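Local atomic coordinates of ATP-dependent 6-phosphofructokinase isozyme 2 (Escherichia coli, PDB entry 3UMO), a protein that catalyses the ATP-dependent phosphorylation of D-fructose 6-phosphate to fructose 1,6-bisphosphate, the first committing step of glycolysis, as a magnesium-dependent homodimeric kinase. Residues A57-G62 with H68-L73; R220-V223 with G229-G232. All coordinates share one frame; numbering follows the deposited sequence.

Contact 1: residues A57-G62 with H68-L73; sequences AIFPAG and HLVSLL
F59 reaches from the strand 57-61 to the helix 68-73 and meets L69 and L73, one turn apart, with V70 beside L69 at the margin. All the evidence is of one kind, apolar carbon against apolar carbon. L69 brings one methyl to the CE1-CD1 bond of the ring, CD2 lying 3.6 Å from F59 CE1. L73 CD1 meets the CZ-CE2 bond instead, 3.7 Å from F59 CZ and equally near F59 CE2. V70 approaches obliquely, its CG2 4.1 Å from F59 CE1, and the same methyl goes on to A61, where V70 CG2 and A61 CB are 4.2 Å apart. The ring's far end is thus held by three methyls, each of which meets it at a slant.

The torsions account for this placing. F59 CG lies between the backbone N and the carbonyl carbon (chi1 60°), which carries the ring out to the helix; L73 CG lies anti to its carbonyl carbon (chi1 -70°), and with an extended second torsion CD1 is carried to the ring. An alanine at F59 would remove the whole ring and would probably leave L69 CD2, V70 CG2 and L73 CD1 facing a gap where it had been.

The axes of strand segment 57-61 and helix segment 68-73 approach to 9.8 Å at 144°, nearer antiparallel than parallel, as expected where a helix returns across a parallel sheet. Strand 55-61 and helix 63-75 are the first two elements of a beta-alpha-beta unit completed by strand 80-84, whose V80 and T82 also touch F59. I42 of helix 40-50, a substrate-site residue, packs on F59, L69 and L73, while P37 of strand 34-38 adjoins the two leucines.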
ATOM      1  N   ALA A  57     -23.431 -14.084 -27.027  1.00 25.13           N
ATOM      2  CA  ALA A  57     -22.879 -14.544 -25.753  1.00 26.05           C
ATOM      3  C   ALA A  57     -23.793 -15.562 -25.077  1.00 24.69           C
ATOM      4  O   ALA A  57     -24.928 -15.246 -24.721  1.00 24.61           O
ATOM      5  CB  ALA A  57     -22.630 -13.367 -24.825  1.00 24.17           C
ATOM      6  N   ILE A  58     -23.283 -16.775 -24.880  1.00 22.74           N
ATOM      7  CA  ILE A  58     -24.023 -17.817 -24.172  1.00 23.40           C
ATOM      8  C   ILE A  58     -23.496 -17.869 -22.743  1.00 19.54           C
ATOM      9  O   ILE A  58     -22.283 -17.925 -22.538  1.00 22.60           O
ATOM     10  CB  ILE A  58     -23.818 -19.200 -24.832  1.00 22.41           C
ATOM     11  CG1 ILE A  58     -24.171 -19.148 -26.321  1.00 25.27           C
ATOM     12  CG2 ILE A  58     -24.639 -20.271 -24.115  1.00 26.75           C
ATOM     13  CD1 ILE A  58     -23.781 -20.405 -27.090  1.00 28.85           C
ATOM     14  N   PHE A  59     -24.398 -17.838 -21.764  1.00 22.93           N
ATOM     15  CA  PHE A  59     -23.998 -17.859 -20.354  1.00 21.05           C
ATOM     16  C   PHE A  59     -25.172 -18.138 -19.418  1.00 25.16           C
ATOM     17  O   PHE A  59     -26.327 -17.880 -19.767  1.00 25.62           O
ATOM     18  CB  PHE A  59     -23.305 -16.540 -19.951  1.00 19.41           C
ATOM     19  CG  PHE A  59     -24.161 -15.315 -20.135  1.00 22.80           C
ATOM     20  CD1 PHE A  59     -24.948 -14.839 -19.093  1.00 21.50           C
ATOM     21  CD2 PHE A  59     -24.163 -14.626 -21.344  1.00 27.55           C
ATOM     22  CE1 PHE A  59     -25.741 -13.704 -19.256  1.00 24.71           C
ATOM     23  CE2 PHE A  59     -24.950 -13.489 -21.518  1.00 28.72           C
ATOM     24  CZ  PHE A  59     -25.742 -13.027 -20.471  1.00 24.91           C
ATOM     25  N   PRO A  60     -24.876 -18.677 -18.223  1.00 19.46           N
ATOM     26  CA  PRO A  60     -25.906 -18.828 -17.194  1.00 20.68           C
ATOM     27  C   PRO A  60     -26.141 -17.497 -16.495  1.00 23.91           C
ATOM     28  O   PRO A  60     -25.188 -16.756 -16.230  1.00 24.33           O
ATOM     29  CB  PRO A  60     -25.277 -19.824 -16.216  1.00 21.47           C
ATOM     30  CG  PRO A  60     -23.799 -19.575 -16.336  1.00 24.73           C
ATOM     31  CD  PRO A  60     -23.571 -19.214 -17.787  1.00 22.55           C
ATOM     32  N   ALA A  61     -27.399 -17.200 -16.202  1.00 24.22           N
ATOM     33  CA  ALA A  61     -27.742 -15.994 -15.465  1.00 25.58           C
ATOM     34  C   ALA A  61     -28.737 -16.347 -14.368  1.00 24.76           C
ATOM     35  O   ALA A  61     -29.661 -17.134 -14.583  1.00 26.67           O
ATOM     36  CB  ALA A  61     -28.330 -14.957 -16.401  1.00 24.44           C
ATOM     37  N   GLY A  62     -28.554 -15.756 -13.192  1.00 26.52           N
ATOM     38  CA  GLY A  62     -29.416 -16.056 -12.064  1.00 26.11           C
ATOM     39  C   GLY A  62     -29.743 -14.840 -11.223  1.00 24.44           C
ATOM     40  O   GLY A  62     -28.888 -13.984 -10.987  1.00 23.79           O
ATOM     41  N   HIS A  68     -29.917  -8.025 -14.567  1.00 29.43           N
ATOM     42  CA  HIS A  68     -29.278  -6.755 -14.875  1.00 30.34           C
ATOM     43  C   HIS A  68     -28.150  -6.958 -15.874  1.00 25.89           C
ATOM     44  O   HIS A  68     -27.954  -6.143 -16.773  1.00 27.99           O
ATOM     45  CB  HIS A  68     -28.757  -6.072 -13.609  1.00 27.72           C
ATOM     46  CG  HIS A  68     -28.487  -4.612 -13.789  1.00 28.95           C
ATOM     47  ND1 HIS A  68     -29.425  -3.744 -14.301  1.00 41.40           N
ATOM     48  CD2 HIS A  68     -27.382  -3.869 -13.540  1.00 32.30           C
ATOM     49  CE1 HIS A  68     -28.914  -2.527 -14.354  1.00 43.89           C
ATOM     50  NE2 HIS A  68     -27.676  -2.575 -13.898  1.00 37.93           N
ATOM     51  N   LEU A  69     -27.406  -8.049 -15.704  1.00 25.99           N
ATOM     52  CA  LEU A  69     -26.358  -8.421 -16.651  1.00 22.55           C
ATOM     53  C   LEU A  69     -26.926  -8.549 -18.067  1.00 28.60           C
ATOM     54  O   LEU A  69     -26.369  -8.006 -19.030  1.00 25.86           O
ATOM     55  CB  LEU A  69     -25.702  -9.741 -16.222  1.00 23.16           C
ATOM     56  CG  LEU A  69     -24.685 -10.363 -17.187  1.00 23.40           C
ATOM     57  CD1 LEU A  69     -23.522  -9.414 -17.408  1.00 25.13           C
ATOM     58  CD2 LEU A  69     -24.179 -11.702 -16.660  1.00 26.90           C
ATOM     59  N   VAL A  70     -28.044  -9.261 -18.182  1.00 27.30           N
ATOM     60  CA  VAL A  70     -28.714  -9.452 -19.463  1.00 24.78           C
ATOM     61  C   VAL A  70     -29.178  -8.117 -20.041  1.00 26.56           C
ATOM     62  O   VAL A  70     -29.048  -7.864 -21.243  1.00 29.72           O
ATOM     63  CB  VAL A  70     -29.910 -10.411 -19.316  1.00 24.38           C
ATOM     64  CG1 VAL A  70     -30.745 -10.449 -20.592  1.00 30.55           C
ATOM     65  CG2 VAL A  70     -29.408 -11.811 -18.965  1.00 21.75           C
ATOM     66  N   SER A  71     -29.703  -7.262 -19.173  1.00 27.12           N
ATOM     67  CA  SER A  71     -30.201  -5.953 -19.591  1.00 29.30           C
ATOM     68  C   SER A  71     -29.083  -5.038 -20.088  1.00 29.56           C
ATOM     69  O   SER A  71     -29.273  -4.270 -21.037  1.00 33.11           O
ATOM     70  CB  SER A  71     -30.960  -5.283 -18.446  1.00 37.33           C
ATOM     71  OG  SER A  71     -31.263  -3.933 -18.758  1.00 53.20           O
ATOM     72  N   LEU A  72     -27.926  -5.107 -19.436  1.00 27.02           N
ATOM     73  CA  LEU A  72     -26.784  -4.295 -19.833  1.00 28.61           C
ATOM     74  C   LEU A  72     -26.310  -4.684 -21.222  1.00 27.41           C
ATOM     75  O   LEU A  72     -25.957  -3.823 -22.026  1.00 29.79           O
ATOM     76  CB  LEU A  72     -25.638  -4.438 -18.829  1.00 28.41           C
ATOM     77  CG  LEU A  72     -25.840  -3.722 -17.493  1.00 33.39           C
ATOM     78  CD1 LEU A  72     -24.699  -4.040 -16.542  1.00 41.88           C
ATOM     79  CD2 LEU A  72     -25.967  -2.215 -17.703  1.00 36.64           C
ATOM     80  N   LEU A  73     -26.305  -5.986 -21.503  1.00 23.96           N
ATOM     81  CA  LEU A  73     -25.862  -6.474 -22.806  1.00 27.17           C
ATOM     82  C   LEU A  73     -26.857  -6.097 -23.898  1.00 27.70           C
ATOM     83  O   LEU A  73     -26.464  -5.807 -25.032  1.00 30.92           O
ATOM     84  CB  LEU A  73     -25.620  -7.987 -22.770  1.00 27.37           C
ATOM     85  CG  LEU A  73     -24.391  -8.362 -21.939  1.00 25.27           C
ATOM     86  CD1 LEU A  73     -24.321  -9.868 -21.694  1.00 25.32           C
ATOM     87  CD2 LEU A  73     -23.125  -7.869 -22.624  1.00 23.85           C
TER

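Contact 2: residues R220-V223 with G229-G232; sequences RVVV and GALG. With ATP (adenosine-5'-triphosphate), chain E.
The beta hairpin of strands 221-224 and 230-233 joins V223 to L231 and ends at the ATP site through G229. The axes of its segments 221-223 and 230-232 are 4.6 Å apart and run at 163°, an antiparallel pairing. V223 and L231 form the hydrogen-bonded pair, using both of their backbone groups: V223 N donates to L231 O at 2.8 Å, and L231 N donates to V223 O at 2.9 Å. The second bond is the straighter, 168° at the hydrogen against 148° for the first.

V222 and G232 form the next, non-hydrogen-bonded pair, whose CA atoms come within 4.2 Å of each other. L231 O also receives a CA-H...O contact from V222 CA at 3.3 Å, so this carbonyl has two donors on the opposing strand. Among the side chains, V222 holds CG1 anti to its backbone N, and that methyl meets A230 CB at 3.9 Å. Its other branch, CG2, lies over the backbone of G232, which has no side chain to set against it. V222 and A230 thus share one face, where M262 and V276 touch V222 and M258 and V280 touch A230. V223 and L231 point to the other face; V205 of helix 204-214 packs on V223.

At the hairpin's turn end the carbonyl of G229 faces the nucleotide, and ATP O3' donates to G229 O at 2.7 Å, holding the ribose 3'-hydroxyl. S224 at the end of the first strand and G226 in the turn also hydrogen-bond this ATP. A strand-turn-strand element whose backbone carbonyl accepts a bond from the ribose, with further residues of strand end and turn on the same nucleotide, is consistent with the nucleotide site of the ribokinase family.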
ATOM      1  N   ARG A 220      -3.557 -23.493 -33.813  1.00 24.15           N
ATOM      2  CA  ARG A 220      -2.855 -22.232 -33.648  1.00 25.82           C
ATOM      3  C   ARG A 220      -2.712 -21.911 -32.170  1.00 21.83           C
ATOM      4  O   ARG A 220      -3.660 -22.063 -31.398  1.00 28.06           O
ATOM      5  CB  ARG A 220      -3.630 -21.109 -34.332  1.00 26.52           C
ATOM      6  CG  ARG A 220      -4.032 -21.409 -35.771  1.00 29.43           C
ATOM      7  CD  ARG A 220      -5.010 -20.358 -36.282  1.00 35.88           C
ATOM      8  NE  ARG A 220      -5.570 -20.729 -37.580  1.00 37.42           N
ATOM      9  CZ  ARG A 220      -6.576 -21.584 -37.744  1.00 44.49           C
ATOM     10  NH1 ARG A 220      -7.139 -22.167 -36.692  1.00 34.00           N
ATOM     11  NH2 ARG A 220      -7.017 -21.861 -38.963  1.00 47.28           N
ATOM     12  N   VAL A 221      -1.522 -21.469 -31.783  1.00 20.89           N
ATOM     13  CA  VAL A 221      -1.273 -21.030 -30.421  1.00 17.59           C
ATOM     14  C   VAL A 221      -0.763 -19.604 -30.490  1.00 20.23           C
ATOM     15  O   VAL A 221       0.238 -19.322 -31.155  1.00 21.92           O
ATOM     16  CB  VAL A 221      -0.229 -21.915 -29.709  1.00 23.42           C
ATOM     17  CG1 VAL A 221       0.135 -21.321 -28.344  1.00 24.29           C
ATOM     18  CG2 VAL A 221      -0.756 -23.333 -29.554  1.00 23.13           C
ATOM     19  N   VAL A 222      -1.465 -18.694 -29.839  1.00 18.22           N
ATOM     20  CA  VAL A 222      -0.967 -17.336 -29.746  1.00 16.56           C
ATOM     21  C   VAL A 222      -0.646 -17.056 -28.290  1.00 17.48           C
ATOM     22  O   VAL A 222      -1.549 -16.959 -27.460  1.00 23.42           O
ATOM     23  CB  VAL A 222      -1.986 -16.315 -30.293  1.00 17.36           C
ATOM     24  CG1 VAL A 222      -1.469 -14.885 -30.110  1.00 19.36           C
ATOM     25  CG2 VAL A 222      -2.255 -16.597 -31.764  1.00 24.72           C
ATOM     26  N   VAL A 223       0.641 -16.956 -27.977  1.00 17.49           N
ATOM     27  CA  VAL A 223       1.045 -16.624 -26.623  1.00 18.86           C
ATOM     28  C   VAL A 223       1.091 -15.108 -26.499  1.00 18.78           C
ATOM     29  O   VAL A 223       1.912 -14.444 -27.133  1.00 17.76           O
ATOM     30  CB  VAL A 223       2.424 -17.187 -26.274  1.00 19.25           C
ATOM     31  CG1 VAL A 223       2.703 -16.979 -24.786  1.00 17.10           C
ATOM     32  CG2 VAL A 223       2.500 -18.665 -26.630  1.00 23.86           C
ATOM     33  N   GLY A 229       3.630  -7.743 -26.839  1.00 15.45           N
ATOM     34  CA  GLY A 229       2.788  -8.152 -27.946  1.00 14.96           C
ATOM     35  C   GLY A 229       2.399  -9.615 -27.890  1.00 17.45           C
ATOM     36  O   GLY A 229       1.823 -10.081 -26.911  1.00 16.50           O
ATOM     37  N   ALA A 230       2.705 -10.352 -28.949  1.00 16.22           N
ATOM     38  CA  ALA A 230       2.322 -11.754 -28.973  1.00 16.57           C
ATOM     39  C   ALA A 230       3.187 -12.582 -29.902  1.00 18.17           C
ATOM     40  O   ALA A 230       3.782 -12.074 -30.861  1.00 20.25           O
ATOM     41  CB  ALA A 230       0.844 -11.903 -29.335  1.00 16.64           C
ATOM     42  N   LEU A 231       3.250 -13.873 -29.605  1.00 17.59           N
ATOM     43  CA  LEU A 231       3.918 -14.821 -30.486  1.00 19.96           C
ATOM     44  C   LEU A 231       2.875 -15.804 -31.005  1.00 20.96           C
ATOM     45  O   LEU A 231       2.215 -16.496 -30.224  1.00 26.00           O
ATOM     46  CB  LEU A 231       5.020 -15.564 -29.736  1.00 23.70           C
ATOM     47  CG  LEU A 231       5.870 -16.497 -30.601  1.00 29.61           C
ATOM     48  CD1 LEU A 231       7.260 -15.912 -30.784  1.00 43.92           C
ATOM     49  CD2 LEU A 231       5.939 -17.878 -29.989  1.00 31.82           C
ATOM     50  N   GLY A 232       2.720 -15.857 -32.325  1.00 19.99           N
ATOM     51  CA  GLY A 232       1.747 -16.736 -32.946  1.00 22.22           C
ATOM     52  C   GLY A 232       2.439 -17.898 -33.628  1.00 24.20           C
ATOM     53  O   GLY A 232       3.412 -17.710 -34.362  1.00 23.28           O
TER
HETATM   54  PG  ATP E 313      -5.951 -10.190 -19.473  1.00 17.63           P
HETATM   55  O1G ATP E 313      -6.809 -11.403 -19.565  1.00 16.36           O
HETATM   56  O2G ATP E 313      -6.890  -9.024 -19.764  1.00 15.88           O
HETATM   57  O3G ATP E 313      -5.287 -10.032 -18.148  1.00 19.75           O
HETATM   58  PB  ATP E 313      -3.899 -11.367 -20.860  1.00 18.74           P
HETATM   59  O1B ATP E 313      -2.943 -11.539 -19.639  1.00 16.74           O
HETATM   60  O2B ATP E 313      -4.627 -12.663 -21.276  1.00 17.93           O
HETATM   61  O3B ATP E 313      -4.926 -10.166 -20.645  1.00 15.99           O
HETATM   62  PA  ATP E 313      -1.949  -9.871 -22.359  1.00 17.07           P
HETATM   63  O1A ATP E 313      -1.554  -9.230 -21.061  1.00 16.55           O
HETATM   64  O2A ATP E 313      -0.771 -10.493 -23.113  1.00 17.17           O
HETATM   65  O3A ATP E 313      -3.051 -10.941 -22.135  1.00 14.62           O
HETATM   66  O5' ATP E 313      -2.682  -8.746 -23.244  1.00 18.61           O
HETATM   67  C5' ATP E 313      -2.997  -9.020 -24.566  1.00 20.38           C
HETATM   68  C4' ATP E 313      -2.555  -8.056 -25.573  1.00 17.33           C
HETATM   69  O4' ATP E 313      -2.882  -6.732 -25.099  1.00 15.49           O
HETATM   70  C3' ATP E 313      -1.090  -8.019 -25.714  1.00 19.31           C
HETATM   71  O3' ATP E 313      -0.636  -8.991 -26.579  1.00 17.19           O
HETATM   72  C2' ATP E 313      -0.845  -6.649 -26.196  1.00 20.59           C
HETATM   73  O2' ATP E 313      -1.210  -6.538 -27.512  1.00 19.73           O
HETATM   74  C1' ATP E 313      -1.807  -5.867 -25.387  1.00 15.43           C
HETATM   75  N9  ATP E 313      -1.202  -5.385 -24.147  1.00 16.36           N
HETATM   76  C8  ATP E 313      -1.323  -5.948 -22.930  1.00 19.83           C
HETATM   77  N7  ATP E 313      -0.609  -5.195 -22.057  1.00 17.30           N
HETATM   78  C5  ATP E 313      -0.042  -4.167 -22.720  1.00 18.10           C
HETATM   79  C6  ATP E 313       0.775  -3.098 -22.337  1.00 21.70           C
HETATM   80  N6  ATP E 313       1.209  -2.922 -20.911  1.00 19.59           N
HETATM   81  N1  ATP E 313       1.174  -2.226 -23.280  1.00 16.90           N
HETATM   82  C2  ATP E 313       0.801  -2.365 -24.563  1.00 17.83           C
HETATM   83  N3  ATP E 313       0.018  -3.375 -24.954  1.00 17.78           N
HETATM   84  C4  ATP E 313      -0.417  -4.281 -24.061  1.00 17.97           C

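In the fold
Contact 1 is complete along the chain before contact 2 begins. Their centres are 30 Å apart and their nearest atoms about 19 Å, so neither touches the other. Contact 1 belongs to the six-stranded parallel sheet, near the edge strand 80-84, and lies beside I42 and L13 of the substrate site. Contact 2 belongs to a three-stranded antiparallel sheet and reaches ATP. Strand 183-184, the other edge of the parallel sheet, ties the two regions together, because the backbone hydrogen bonds of its V184 to R220 and V222 join the antiparallel sheet to that edge. One pfkB kinase fold thereby carries substrate-side and nucleotide-side elements on opposite sides of its centre.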